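Local coordinates for ABC transporter substrate binding protein (Ribose) (Agrobacterium vitis, PDB 5DKV) that binds a sugar such as alpha-D-tagatopyranose and probably delivers it to an ABC transporter as its solute-binding protein, at residues K27-L32 against K84-L89; K160-V165 against A216-L221; V168-S173 against T197-N202. All blocks are in the same frame, centred on the assembly; numbering follows the deposited sequence.

From the N terminus, interaction 1 comes first. It closes a loop of 51 residues that holds helix 40-56, strand 59-62 and helix 70-81, and it pairs strands 29-33 and 87-90. The chain then runs on to the other half of the molecule. There interaction 2 closes a loop of 50 residues, from strand 161-167 to the turn after helix 204-217. Interaction 3 falls within that loop, between the turn after strand 161-167 and the end of strand 192-199. Interactions 2 and 3 touch where Val-165 meets Gln-198. Interaction 1 lies apart, its centre about 47 Å from that of interaction 2. All three reach the same sheet.

Interaction 1. Residues K27-L32 against K84-L89; sequences KFRIAL and KPDAIL
Ala-31 and its neighbours pair with residues 87-89 as parallel beta strands, adjacent in the alpha/beta sheet of one lobe of a periplasmic binding protein. Ala-31 N donates to Ala-87 O at 2.9 Å, and Leu-89 N donates to Ala-31 O at 2.8 Å. Asp-86 N donates to Arg-29 O.

Asp-86 OD2 takes the backbone N-H of Arg-29 at 2.7 Å through the anti lone pair, and the bond is almost straight (174°). The same oxygen accepts from a water that also donates to Lys-27 O. The carboxylate stands at the edge of the Phe-28 ring, its plane 82° from that of the ring.

Arg-29 bends at chi3 (63°), which brings NH1 to 3.1 Å from Lys-84 O. That oxygen lies near the guanidinium plane, while NH1 sits above the carbonyl plane. Arg-29 NH2 donates to Lys-83 O, so the guanidinium binds two successive carbonyls just after helix 70-81.

Apolar contacts line both faces. Ile-30 CG2 meets Leu-89 CG at 4.0 Å on one, and Ala-31 CB meets Pro-85 CB at 4.1 Å on the other. Helix 276-291 covers Ile-30 and Leu-89 through Val-284. Strand 59-62 pairs along the other edge of strand 29-33.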
loop_
_atom_site.group_PDB
_atom_site.type_symbol
_atom_site.label_atom_id
_atom_site.label_comp_id
_atom_site.label_asym_id
_atom_site.label_seq_id
_atom_site.Cartn_x
_atom_site.Cartn_y
_atom_site.Cartn_z
ATOM N N LYS A 27 -14.031 -14.744 22.625
ATOM C CA LYS A 27 -12.663 -14.578 22.134
ATOM C C LYS A 27 -12.493 -15.249 20.777
ATOM O O LYS A 27 -12.667 -16.466 20.631
ATOM C CB LYS A 27 -11.663 -15.139 23.125
ATOM C CG LYS A 27 -11.663 -14.392 24.456
ATOM C CD LYS A 27 -10.927 -15.188 25.504
ATOM C CE LYS A 27 -10.900 -14.478 26.844
ATOM N NZ LYS A 27 -9.824 -15.039 27.700
ATOM N N PHE A 28 -12.141 -14.429 19.801
ATOM C CA PHE A 28 -12.095 -14.841 18.410
ATOM C C PHE A 28 -10.682 -15.068 17.920
ATOM O O PHE A 28 -9.729 -14.526 18.475
ATOM C CB PHE A 28 -12.793 -13.793 17.554
ATOM C CG PHE A 28 -14.282 -13.706 17.793
ATOM C CD1 PHE A 28 -15.128 -14.695 17.342
ATOM C CD2 PHE A 28 -14.829 -12.616 18.446
ATOM C CE1 PHE A 28 -16.496 -14.603 17.540
ATOM C CE2 PHE A 28 -16.189 -12.528 18.662
ATOM C CZ PHE A 28 -17.029 -13.521 18.201
ATOM N N ARG A 29 -10.571 -15.878 16.878
ATOM C CA ARG A 29 -9.322 -16.050 16.145
ATOM C C ARG A 29 -9.481 -15.435 14.761
ATOM O O ARG A 29 -10.254 -15.915 13.942
ATOM C CB ARG A 29 -8.953 -17.528 16.062
ATOM C CG ARG A 29 -8.618 -18.095 17.429
ATOM C CD ARG A 29 -8.737 -19.603 17.473
ATOM N NE ARG A 29 -7.784 -20.255 16.579
ATOM C CZ ARG A 29 -8.108 -20.872 15.441
ATOM N NH1 ARG A 29 -9.372 -20.922 15.035
ATOM N NH2 ARG A 29 -7.157 -21.446 14.709
ATOM N N ILE A 30 -8.771 -14.337 14.530
ATOM C CA ILE A 30 -8.894 -13.573 13.293
ATOM C C ILE A 30 -7.587 -13.663 12.524
ATOM O O ILE A 30 -6.522 -13.340 13.054
ATOM C CB ILE A 30 -9.247 -12.092 13.590
ATOM C CG1 ILE A 30 -10.590 -12.002 14.307
ATOM C CG2 ILE A 30 -9.248 -11.243 12.290
ATOM C CD1 ILE A 30 -10.876 -10.634 14.940
ATOM N N ALA A 31 -7.654 -14.140 11.287
ATOM C CA ALA A 31 -6.457 -14.311 10.476
ATOM C C ALA A 31 -6.112 -13.035 9.724
ATOM O O ALA A 31 -7.005 -12.282 9.338
ATOM C CB ALA A 31 -6.650 -15.423 9.510
ATOM N N LEU A 32 -4.820 -12.793 9.550
ATOM C CA LEU A 32 -4.326 -11.678 8.744
ATOM C C LEU A 32 -3.286 -12.217 7.787
ATOM O O LEU A 32 -2.283 -12.770 8.207
ATOM C CB LEU A 32 -3.751 -10.556 9.618
ATOM C CG LEU A 32 -3.071 -9.420 8.862
ATOM C CD1 LEU A 32 -4.002 -8.723 7.843
ATOM C CD2 LEU A 32 -2.524 -8.404 9.895
ATOM N N LYS A 84 -9.322 -23.049 10.470
ATOM C CA LYS A 84 -10.692 -22.654 10.816
ATOM C C LYS A 84 -10.752 -21.346 11.604
ATOM O O LYS A 84 -11.322 -21.291 12.695
ATOM C CB LYS A 84 -11.385 -23.767 11.607
ATOM C CG LYS A 84 -11.350 -25.133 10.933
ATOM C CD LYS A 84 -12.061 -26.177 11.803
ATOM C CE LYS A 84 -12.053 -27.564 11.184
ATOM N NZ LYS A 84 -12.679 -28.567 12.097
ATOM N N PRO A 85 -10.183 -20.269 11.045
ATOM C CA PRO A 85 -10.283 -19.002 11.758
ATOM C C PRO A 85 -11.710 -18.502 11.764
ATOM O O PRO A 85 -12.497 -18.914 10.906
ATOM C CB PRO A 85 -9.375 -18.084 10.952
ATOM C CG PRO A 85 -9.527 -18.568 9.573
ATOM C CD PRO A 85 -9.607 -20.073 9.701
ATOM N N ASP A 86 -12.042 -17.637 12.721
ATOM C CA ASP A 86 -13.393 -17.068 12.787
ATOM C C ASP A 86 -13.651 -16.035 11.683
ATOM O O ASP A 86 -14.802 -15.837 11.246
ATOM C CB ASP A 86 -13.621 -16.447 14.178
ATOM C CG ASP A 86 -13.585 -17.493 15.285
ATOM O OD1 ASP A 86 -14.378 -18.458 15.209
ATOM O OD2 ASP A 86 -12.743 -17.378 16.203
ATOM N N ALA A 87 -12.584 -15.359 11.264
ATOM C CA ALA A 87 -12.639 -14.415 10.144
ATOM C C ALA A 87 -11.273 -14.286 9.495
ATOM O O ALA A 87 -10.260 -14.641 10.117
ATOM C CB ALA A 87 -13.146 -13.048 10.630
ATOM N N ILE A 88 -11.248 -13.821 8.235
ATOM C CA ILE A 88 -9.993 -13.587 7.508
ATOM C C ILE A 88 -9.904 -12.150 7.039
ATOM O O ILE A 88 -10.829 -11.630 6.400
ATOM C CB ILE A 88 -9.859 -14.515 6.266
ATOM C CG1 ILE A 88 -9.776 -15.971 6.711
ATOM C CG2 ILE A 88 -8.642 -14.125 5.397
ATOM C CD1 ILE A 88 -10.054 -16.991 5.598
ATOM N N LEU A 89 -8.800 -11.502 7.395
ATOM C CA LEU A 89 -8.366 -10.266 6.775
ATOM C C LEU A 89 -7.268 -10.612 5.765
ATOM O O LEU A 89 -6.314 -11.311 6.110
ATOM C CB LEU A 89 -7.813 -9.307 7.812
ATOM C CG LEU A 89 -8.675 -9.042 9.058
ATOM C CD1 LEU A 89 -7.989 -8.050 9.982
ATOM C CD2 LEU A 89 -10.020 -8.494 8.707
HETATM O O HOH W 1 -12.763 -18.601 18.618
#

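Interaction 2. Residues K160-V165 against A216-L221; sequences KGKVYV and ARNPDL
Lys-162 reaches from strand 161-167 to Asn-218 and Asp-220 in the type I beta turn of residues 218-221. This turn lies between helix 204-217 and strand 223-226, in the beta-alpha-beta crossover that starts at strand 192-199 and passes over strand 161-167. Lys-162 NZ donates to Asn-218 OD1 at 2.7 Å, in the amide carbonyl plane and on a lone pair. It also donates to Asp-220 OD1 at 2.7 Å, on the syn lone pair, as a salt bridge. A weak bond to Asp-220 OD2 adds to this. Two side chains of one turn therefore hold the ammonium, and the negative carboxylate probably helps to keep it charged.

The lysine chain is extended beyond CG, which lets NZ span the gap from strand to turn. Asp-220 CG stands between its backbone N and carbonyl carbon (chi1 56°), and this brings the carboxylate obliquely across the end of the lysine, with OD1 and OD2 near CD and CE. The turn is closed by Leu-221 N bonding to Asn-218 O. Asn-218 ND2 donates to Val-214 O, which ties the amide to the end of helix 204-217.

Leu-221 makes the apolar part of the contact. Its CD1 packs on Lys-162 O and stands at the edge of the Tyr-164 ring, the two side chains crossing at about a right angle. Leu-211 and Val-214 of the helix cover both residues. Lys-162 also pairs by its backbone with Ala-222 and Gly-223. A water bridges the two segments, accepting from Lys-162 N at 2.9 Å and donating to Asp-220 O at 2.6 Å.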
loop_
_atom_site.group_PDB
_atom_site.type_symbol
_atom_site.label_atom_id
_atom_site.label_comp_id
_atom_site.label_asym_id
_atom_site.label_seq_id
_atom_site.Cartn_x
_atom_site.Cartn_y
_atom_site.Cartn_z
ATOM N N LYS A 160 7.383 22.336 -14.060
ATOM C CA LYS A 160 7.780 22.024 -15.436
ATOM C C LYS A 160 8.849 20.946 -15.454
ATOM O O LYS A 160 9.604 20.778 -14.487
ATOM C CB LYS A 160 8.295 23.268 -16.160
ATOM C CG LYS A 160 9.471 23.917 -15.471
ATOM C CD LYS A 160 9.908 25.195 -16.183
ATOM C CE LYS A 160 11.160 25.778 -15.539
ATOM N NZ LYS A 160 11.777 26.864 -16.359
ATOM N N GLY A 161 8.909 20.222 -16.568
ATOM C CA GLY A 161 9.997 19.299 -16.813
ATOM C C GLY A 161 9.542 17.860 -16.932
ATOM O O GLY A 161 8.349 17.557 -16.759
ATOM N N LYS A 162 10.502 16.978 -17.205
ATOM C CA LYS A 162 10.228 15.567 -17.448
ATOM C C LYS A 162 10.187 14.759 -16.152
ATOM O O LYS A 162 11.094 14.845 -15.332
ATOM C CB LYS A 162 11.291 14.935 -18.354
ATOM C CG LYS A 162 11.388 15.444 -19.819
ATOM C CD LYS A 162 12.790 15.014 -20.375
ATOM C CE LYS A 162 13.050 15.164 -21.889
ATOM N NZ LYS A 162 14.409 14.530 -22.291
ATOM N N VAL A 163 9.166 13.929 -16.015
ATOM C CA VAL A 163 9.036 13.030 -14.855
ATOM C C VAL A 163 8.580 11.659 -15.336
ATOM O O VAL A 163 8.184 11.503 -16.480
ATOM C CB VAL A 163 8.003 13.548 -13.795
ATOM C CG1 VAL A 163 8.370 14.928 -13.313
ATOM C CG2 VAL A 163 6.594 13.561 -14.374
ATOM N N TYR A 164 8.620 10.669 -14.450
ATOM C CA TYR A 164 7.999 9.389 -14.734
ATOM C C TYR A 164 7.607 8.720 -13.431
ATOM O O TYR A 164 8.090 9.090 -12.363
ATOM C CB TYR A 164 8.929 8.477 -15.548
ATOM C CG TYR A 164 10.072 7.873 -14.761
ATOM C CD1 TYR A 164 11.225 8.579 -14.537
ATOM C CD2 TYR A 164 9.978 6.589 -14.241
ATOM C CE1 TYR A 164 12.269 8.036 -13.825
ATOM C CE2 TYR A 164 11.029 6.027 -13.528
ATOM C CZ TYR A 164 12.170 6.765 -13.318
ATOM O OH TYR A 164 13.238 6.255 -12.596
ATOM N N VAL A 165 6.718 7.739 -13.549
ATOM C CA VAL A 165 6.296 6.913 -12.440
ATOM C C VAL A 165 7.111 5.610 -12.420
ATOM O O VAL A 165 7.198 4.883 -13.426
ATOM C CB VAL A 165 4.803 6.559 -12.536
ATOM C CG1 VAL A 165 4.368 5.684 -11.328
ATOM C CG2 VAL A 165 3.923 7.828 -12.642
ATOM N N ALA A 216 19.990 8.379 -18.233
ATOM C CA ALA A 216 21.000 8.368 -19.279
ATOM C C ALA A 216 20.392 8.793 -20.612
ATOM O O ALA A 216 21.058 9.444 -21.413
ATOM C CB ALA A 216 21.635 7.011 -19.395
ATOM N N ARG A 217 19.142 8.412 -20.866
ATOM C CA ARG A 217 18.466 8.838 -22.101
ATOM C C ARG A 217 17.948 10.268 -21.984
ATOM O O ARG A 217 17.697 10.922 -23.017
ATOM C CB ARG A 217 17.303 7.900 -22.450
ATOM C CG ARG A 217 17.700 6.511 -22.942
ATOM C CD ARG A 217 16.452 5.700 -23.347
ATOM N NE ARG A 217 15.523 5.486 -22.224
ATOM C CZ ARG A 217 15.443 4.368 -21.496
ATOM N NH1 ARG A 217 16.232 3.317 -21.755
ATOM N NH2 ARG A 217 14.563 4.293 -20.501
ATOM N N ASN A 218 17.780 10.739 -20.743
ATOM C CA ASN A 218 17.218 12.063 -20.445
ATOM C C ASN A 218 17.997 12.821 -19.369
ATOM O O ASN A 218 17.553 12.870 -18.208
ATOM C CB ASN A 218 15.769 11.935 -19.969
ATOM C CG ASN A 218 14.887 11.213 -20.947
ATOM O OD1 ASN A 218 14.286 11.834 -21.837
ATOM N ND2 ASN A 218 14.752 9.903 -20.773
ATOM N N PRO A 219 19.156 13.409 -19.730
ATOM C CA PRO A 219 19.979 14.148 -18.761
ATOM C C PRO A 219 19.236 15.306 -18.124
ATOM O O PRO A 219 19.661 15.766 -17.075
ATOM C CB PRO A 219 21.171 14.648 -19.592
ATOM C CG PRO A 219 20.872 14.310 -21.000
ATOM C CD PRO A 219 19.850 13.235 -21.016
ATOM N N ASP A 220 18.129 15.732 -18.730
ATOM C CA ASP A 220 17.323 16.824 -18.201
ATOM C C ASP A 220 16.157 16.337 -17.308
ATOM O O ASP A 220 15.288 17.135 -16.957
ATOM C CB ASP A 220 16.780 17.684 -19.359
ATOM C CG ASP A 220 15.980 16.874 -20.396
ATOM O OD1 ASP A 220 16.065 15.628 -20.420
ATOM O OD2 ASP A 220 15.269 17.494 -21.217
ATOM N N LEU A 221 16.145 15.044 -16.973
ATOM C CA LEU A 221 15.100 14.463 -16.115
ATOM C C LEU A 221 14.941 15.302 -14.856
ATOM O O LEU A 221 15.914 15.591 -14.168
ATOM C CB LEU A 221 15.433 13.018 -15.750
ATOM C CG LEU A 221 14.426 12.310 -14.826
ATOM C CD1 LEU A 221 13.106 12.033 -15.555
ATOM C CD2 LEU A 221 14.987 11.028 -14.240
HETATM O O HOH W 2 13.021 18.308 -17.647
#

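Interaction 3. Residues V168-S173 against T197-N202; sequences VKPGVS and TQFNDN
The Phe-199 ring carries Pro-170 on one face and Thr-197 on the other. Pro-170 CD lies 3.7 Å from the ring centroid and 11° off the normal, a CH-pi contact over the centre. Thr-197 CG2 sits nearer the rim of the opposite face. Val-168 C is at the ring edge. With CG beside its backbone N (chi1 -70°), Phe-199 presents the face of its ring to Pro-170 CD.

Asp-201 N donates to Val-168 O at 2.8 Å, bent to 144° and tilted from the carbonyl plane. Val-168 O also rests against Phe-199 CB at 3.5 Å.

Val-168 and Asn-202 lie side by side and point the same way. Val-168 CG1 is 3.6 Å from Asn-202 N, and its CG2 is 3.6 Å from Asn-202 OD1. That OD1 accepts from Asn-228 ND2, which links residues 197-202 to Asn-228 of the sugar pocket.

Lys-169 bends at chi2 and chi3 and crosses Asp-201. Its CE comes to 3.4 Å from Asp-201 OD2. NZ stays at 4.1 Å from the same oxygen, too far for a salt bridge, though the opposite charges probably attract.

Asn-200 OD1 accepts from Asn-202 N at 2.8 Å, in the amide carbonyl plane. Asn-200 ND2 is held by Ser-231 OG. The other loop makes a type II beta turn from Lys-169 to Val-172, the N-cap residue of helix 173-186. An Asx turn at residues 200-202 thus meets a beta turn where two neighbouring parallel strands end, close to the tagatose site, as expected in a periplasmic sugar-binding protein.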
loop_
_atom_site.group_PDB
_atom_site.type_symbol
_atom_site.label_atom_id
_atom_site.label_comp_id
_atom_site.label_asym_id
_atom_site.label_seq_id
_atom_site.Cartn_x
_atom_site.Cartn_y
_atom_site.Cartn_z
ATOM N N VAL A 168 5.171 -0.913 -9.783
ATOM C CA VAL A 168 5.422 -2.322 -9.516
ATOM C C VAL A 168 5.178 -3.187 -10.750
ATOM O O VAL A 168 6.123 -3.685 -11.376
ATOM C CB VAL A 168 4.531 -2.801 -8.336
ATOM C CG1 VAL A 168 4.771 -4.266 -8.038
ATOM C CG2 VAL A 168 4.833 -1.988 -7.103
ATOM N N LYS A 169 3.907 -3.333 -11.105
ATOM C CA LYS A 169 3.489 -4.229 -12.175
ATOM C C LYS A 169 2.060 -3.859 -12.539
ATOM O O LYS A 169 1.277 -3.583 -11.639
ATOM C CB LYS A 169 3.644 -5.680 -11.675
ATOM C CG LYS A 169 2.497 -6.646 -11.821
ATOM C CD LYS A 169 2.296 -7.496 -10.554
ATOM C CE LYS A 169 3.499 -8.328 -10.157
ATOM N NZ LYS A 169 3.131 -9.312 -9.078
ATOM N N PRO A 170 1.714 -3.840 -13.842
ATOM C CA PRO A 170 0.299 -3.602 -14.173
ATOM C C PRO A 170 -0.629 -4.569 -13.449
ATOM O O PRO A 170 -0.294 -5.744 -13.294
ATOM C CB PRO A 170 0.227 -3.846 -15.679
ATOM C CG PRO A 170 1.631 -3.693 -16.176
ATOM C CD PRO A 170 2.530 -4.111 -15.034
ATOM N N GLY A 171 -1.789 -4.076 -13.021
ATOM C CA GLY A 171 -2.791 -4.934 -12.424
ATOM C C GLY A 171 -2.844 -4.984 -10.910
ATOM O O GLY A 171 -3.797 -5.530 -10.345
ATOM N N VAL A 172 -1.839 -4.434 -10.236
ATOM C CA VAL A 172 -1.879 -4.353 -8.788
ATOM C C VAL A 172 -2.853 -3.234 -8.450
ATOM O O VAL A 172 -2.660 -2.129 -8.897
ATOM C CB VAL A 172 -0.500 -4.050 -8.176
ATOM C CG1 VAL A 172 -0.614 -3.899 -6.654
ATOM C CG2 VAL A 172 0.505 -5.138 -8.570
ATOM N N SER A 173 -3.909 -3.521 -7.690
ATOM C CA SER A 173 -5.034 -2.593 -7.630
ATOM C C SER A 173 -4.631 -1.225 -7.060
ATOM O O SER A 173 -5.025 -0.189 -7.569
ATOM C CB SER A 173 -6.180 -3.192 -6.810
ATOM O OG SER A 173 -5.924 -3.202 -5.410
ATOM N N THR A 197 6.041 4.924 -17.806
ATOM C CA THR A 197 6.157 4.231 -16.537
ATOM C C THR A 197 7.167 3.094 -16.623
ATOM O O THR A 197 7.189 2.346 -17.597
ATOM C CB THR A 197 4.796 3.692 -16.112
ATOM O OG1 THR A 197 3.904 4.813 -15.981
ATOM C CG2 THR A 197 4.868 2.929 -14.795
ATOM N N GLN A 198 7.986 2.980 -15.591
ATOM C CA GLN A 198 8.951 1.890 -15.453
ATOM C C GLN A 198 8.472 0.909 -14.393
ATOM O O GLN A 198 8.252 1.295 -13.247
ATOM C CB GLN A 198 10.315 2.443 -15.060
ATOM C CG GLN A 198 10.872 3.455 -16.028
ATOM C CD GLN A 198 11.137 2.839 -17.369
ATOM O OE1 GLN A 198 11.943 1.906 -17.487
ATOM N NE2 GLN A 198 10.449 3.333 -18.394
ATOM N N PHE A 199 8.320 -0.357 -14.768
ATOM C CA PHE A 199 7.799 -1.364 -13.854
ATOM C C PHE A 199 8.922 -2.222 -13.325
ATOM O O PHE A 199 9.694 -2.763 -14.096
ATOM C CB PHE A 199 6.748 -2.243 -14.538
ATOM C CG PHE A 199 5.459 -1.512 -14.843
ATOM C CD1 PHE A 199 4.577 -1.235 -13.828
ATOM C CD2 PHE A 199 5.147 -1.102 -16.131
ATOM C CE1 PHE A 199 3.385 -0.554 -14.077
ATOM C CE2 PHE A 199 3.956 -0.411 -16.390
ATOM C CZ PHE A 199 3.083 -0.145 -15.367
ATOM N N ASN A 200 9.025 -2.323 -12.004
ATOM C CA ASN A 200 10.172 -2.993 -11.379
ATOM C C ASN A 200 9.852 -4.337 -10.723
ATOM O O ASN A 200 10.738 -4.971 -10.154
ATOM C CB ASN A 200 10.802 -2.088 -10.325
ATOM C CG ASN A 200 9.779 -1.583 -9.280
ATOM O OD1 ASN A 200 9.067 -2.364 -8.673
ATOM N ND2 ASN A 200 9.705 -0.268 -9.099
ATOM N N ASP A 201 8.603 -4.774 -10.822
ATOM C CA ASP A 201 8.164 -6.038 -10.223
ATOM C C ASP A 201 8.421 -6.127 -8.700
ATOM O O ASP A 201 8.682 -7.208 -8.146
ATOM C CB ASP A 201 8.846 -7.213 -10.937
ATOM C CG ASP A 201 8.065 -8.505 -10.805
ATOM O OD1 ASP A 201 8.697 -9.582 -10.789
ATOM O OD2 ASP A 201 6.818 -8.451 -10.721
ATOM N N ASN A 202 8.337 -4.971 -8.053
ATOM C CA ASN A 202 8.520 -4.782 -6.616
ATOM C C ASN A 202 9.966 -4.892 -6.137
ATOM O O ASN A 202 10.214 -5.056 -4.951
ATOM C CB ASN A 202 7.643 -5.741 -5.818
ATOM C CG ASN A 202 6.942 -5.062 -4.645
ATOM O OD1 ASN A 202 6.736 -3.849 -4.634
ATOM N ND2 ASN A 202 6.564 -5.853 -3.654
#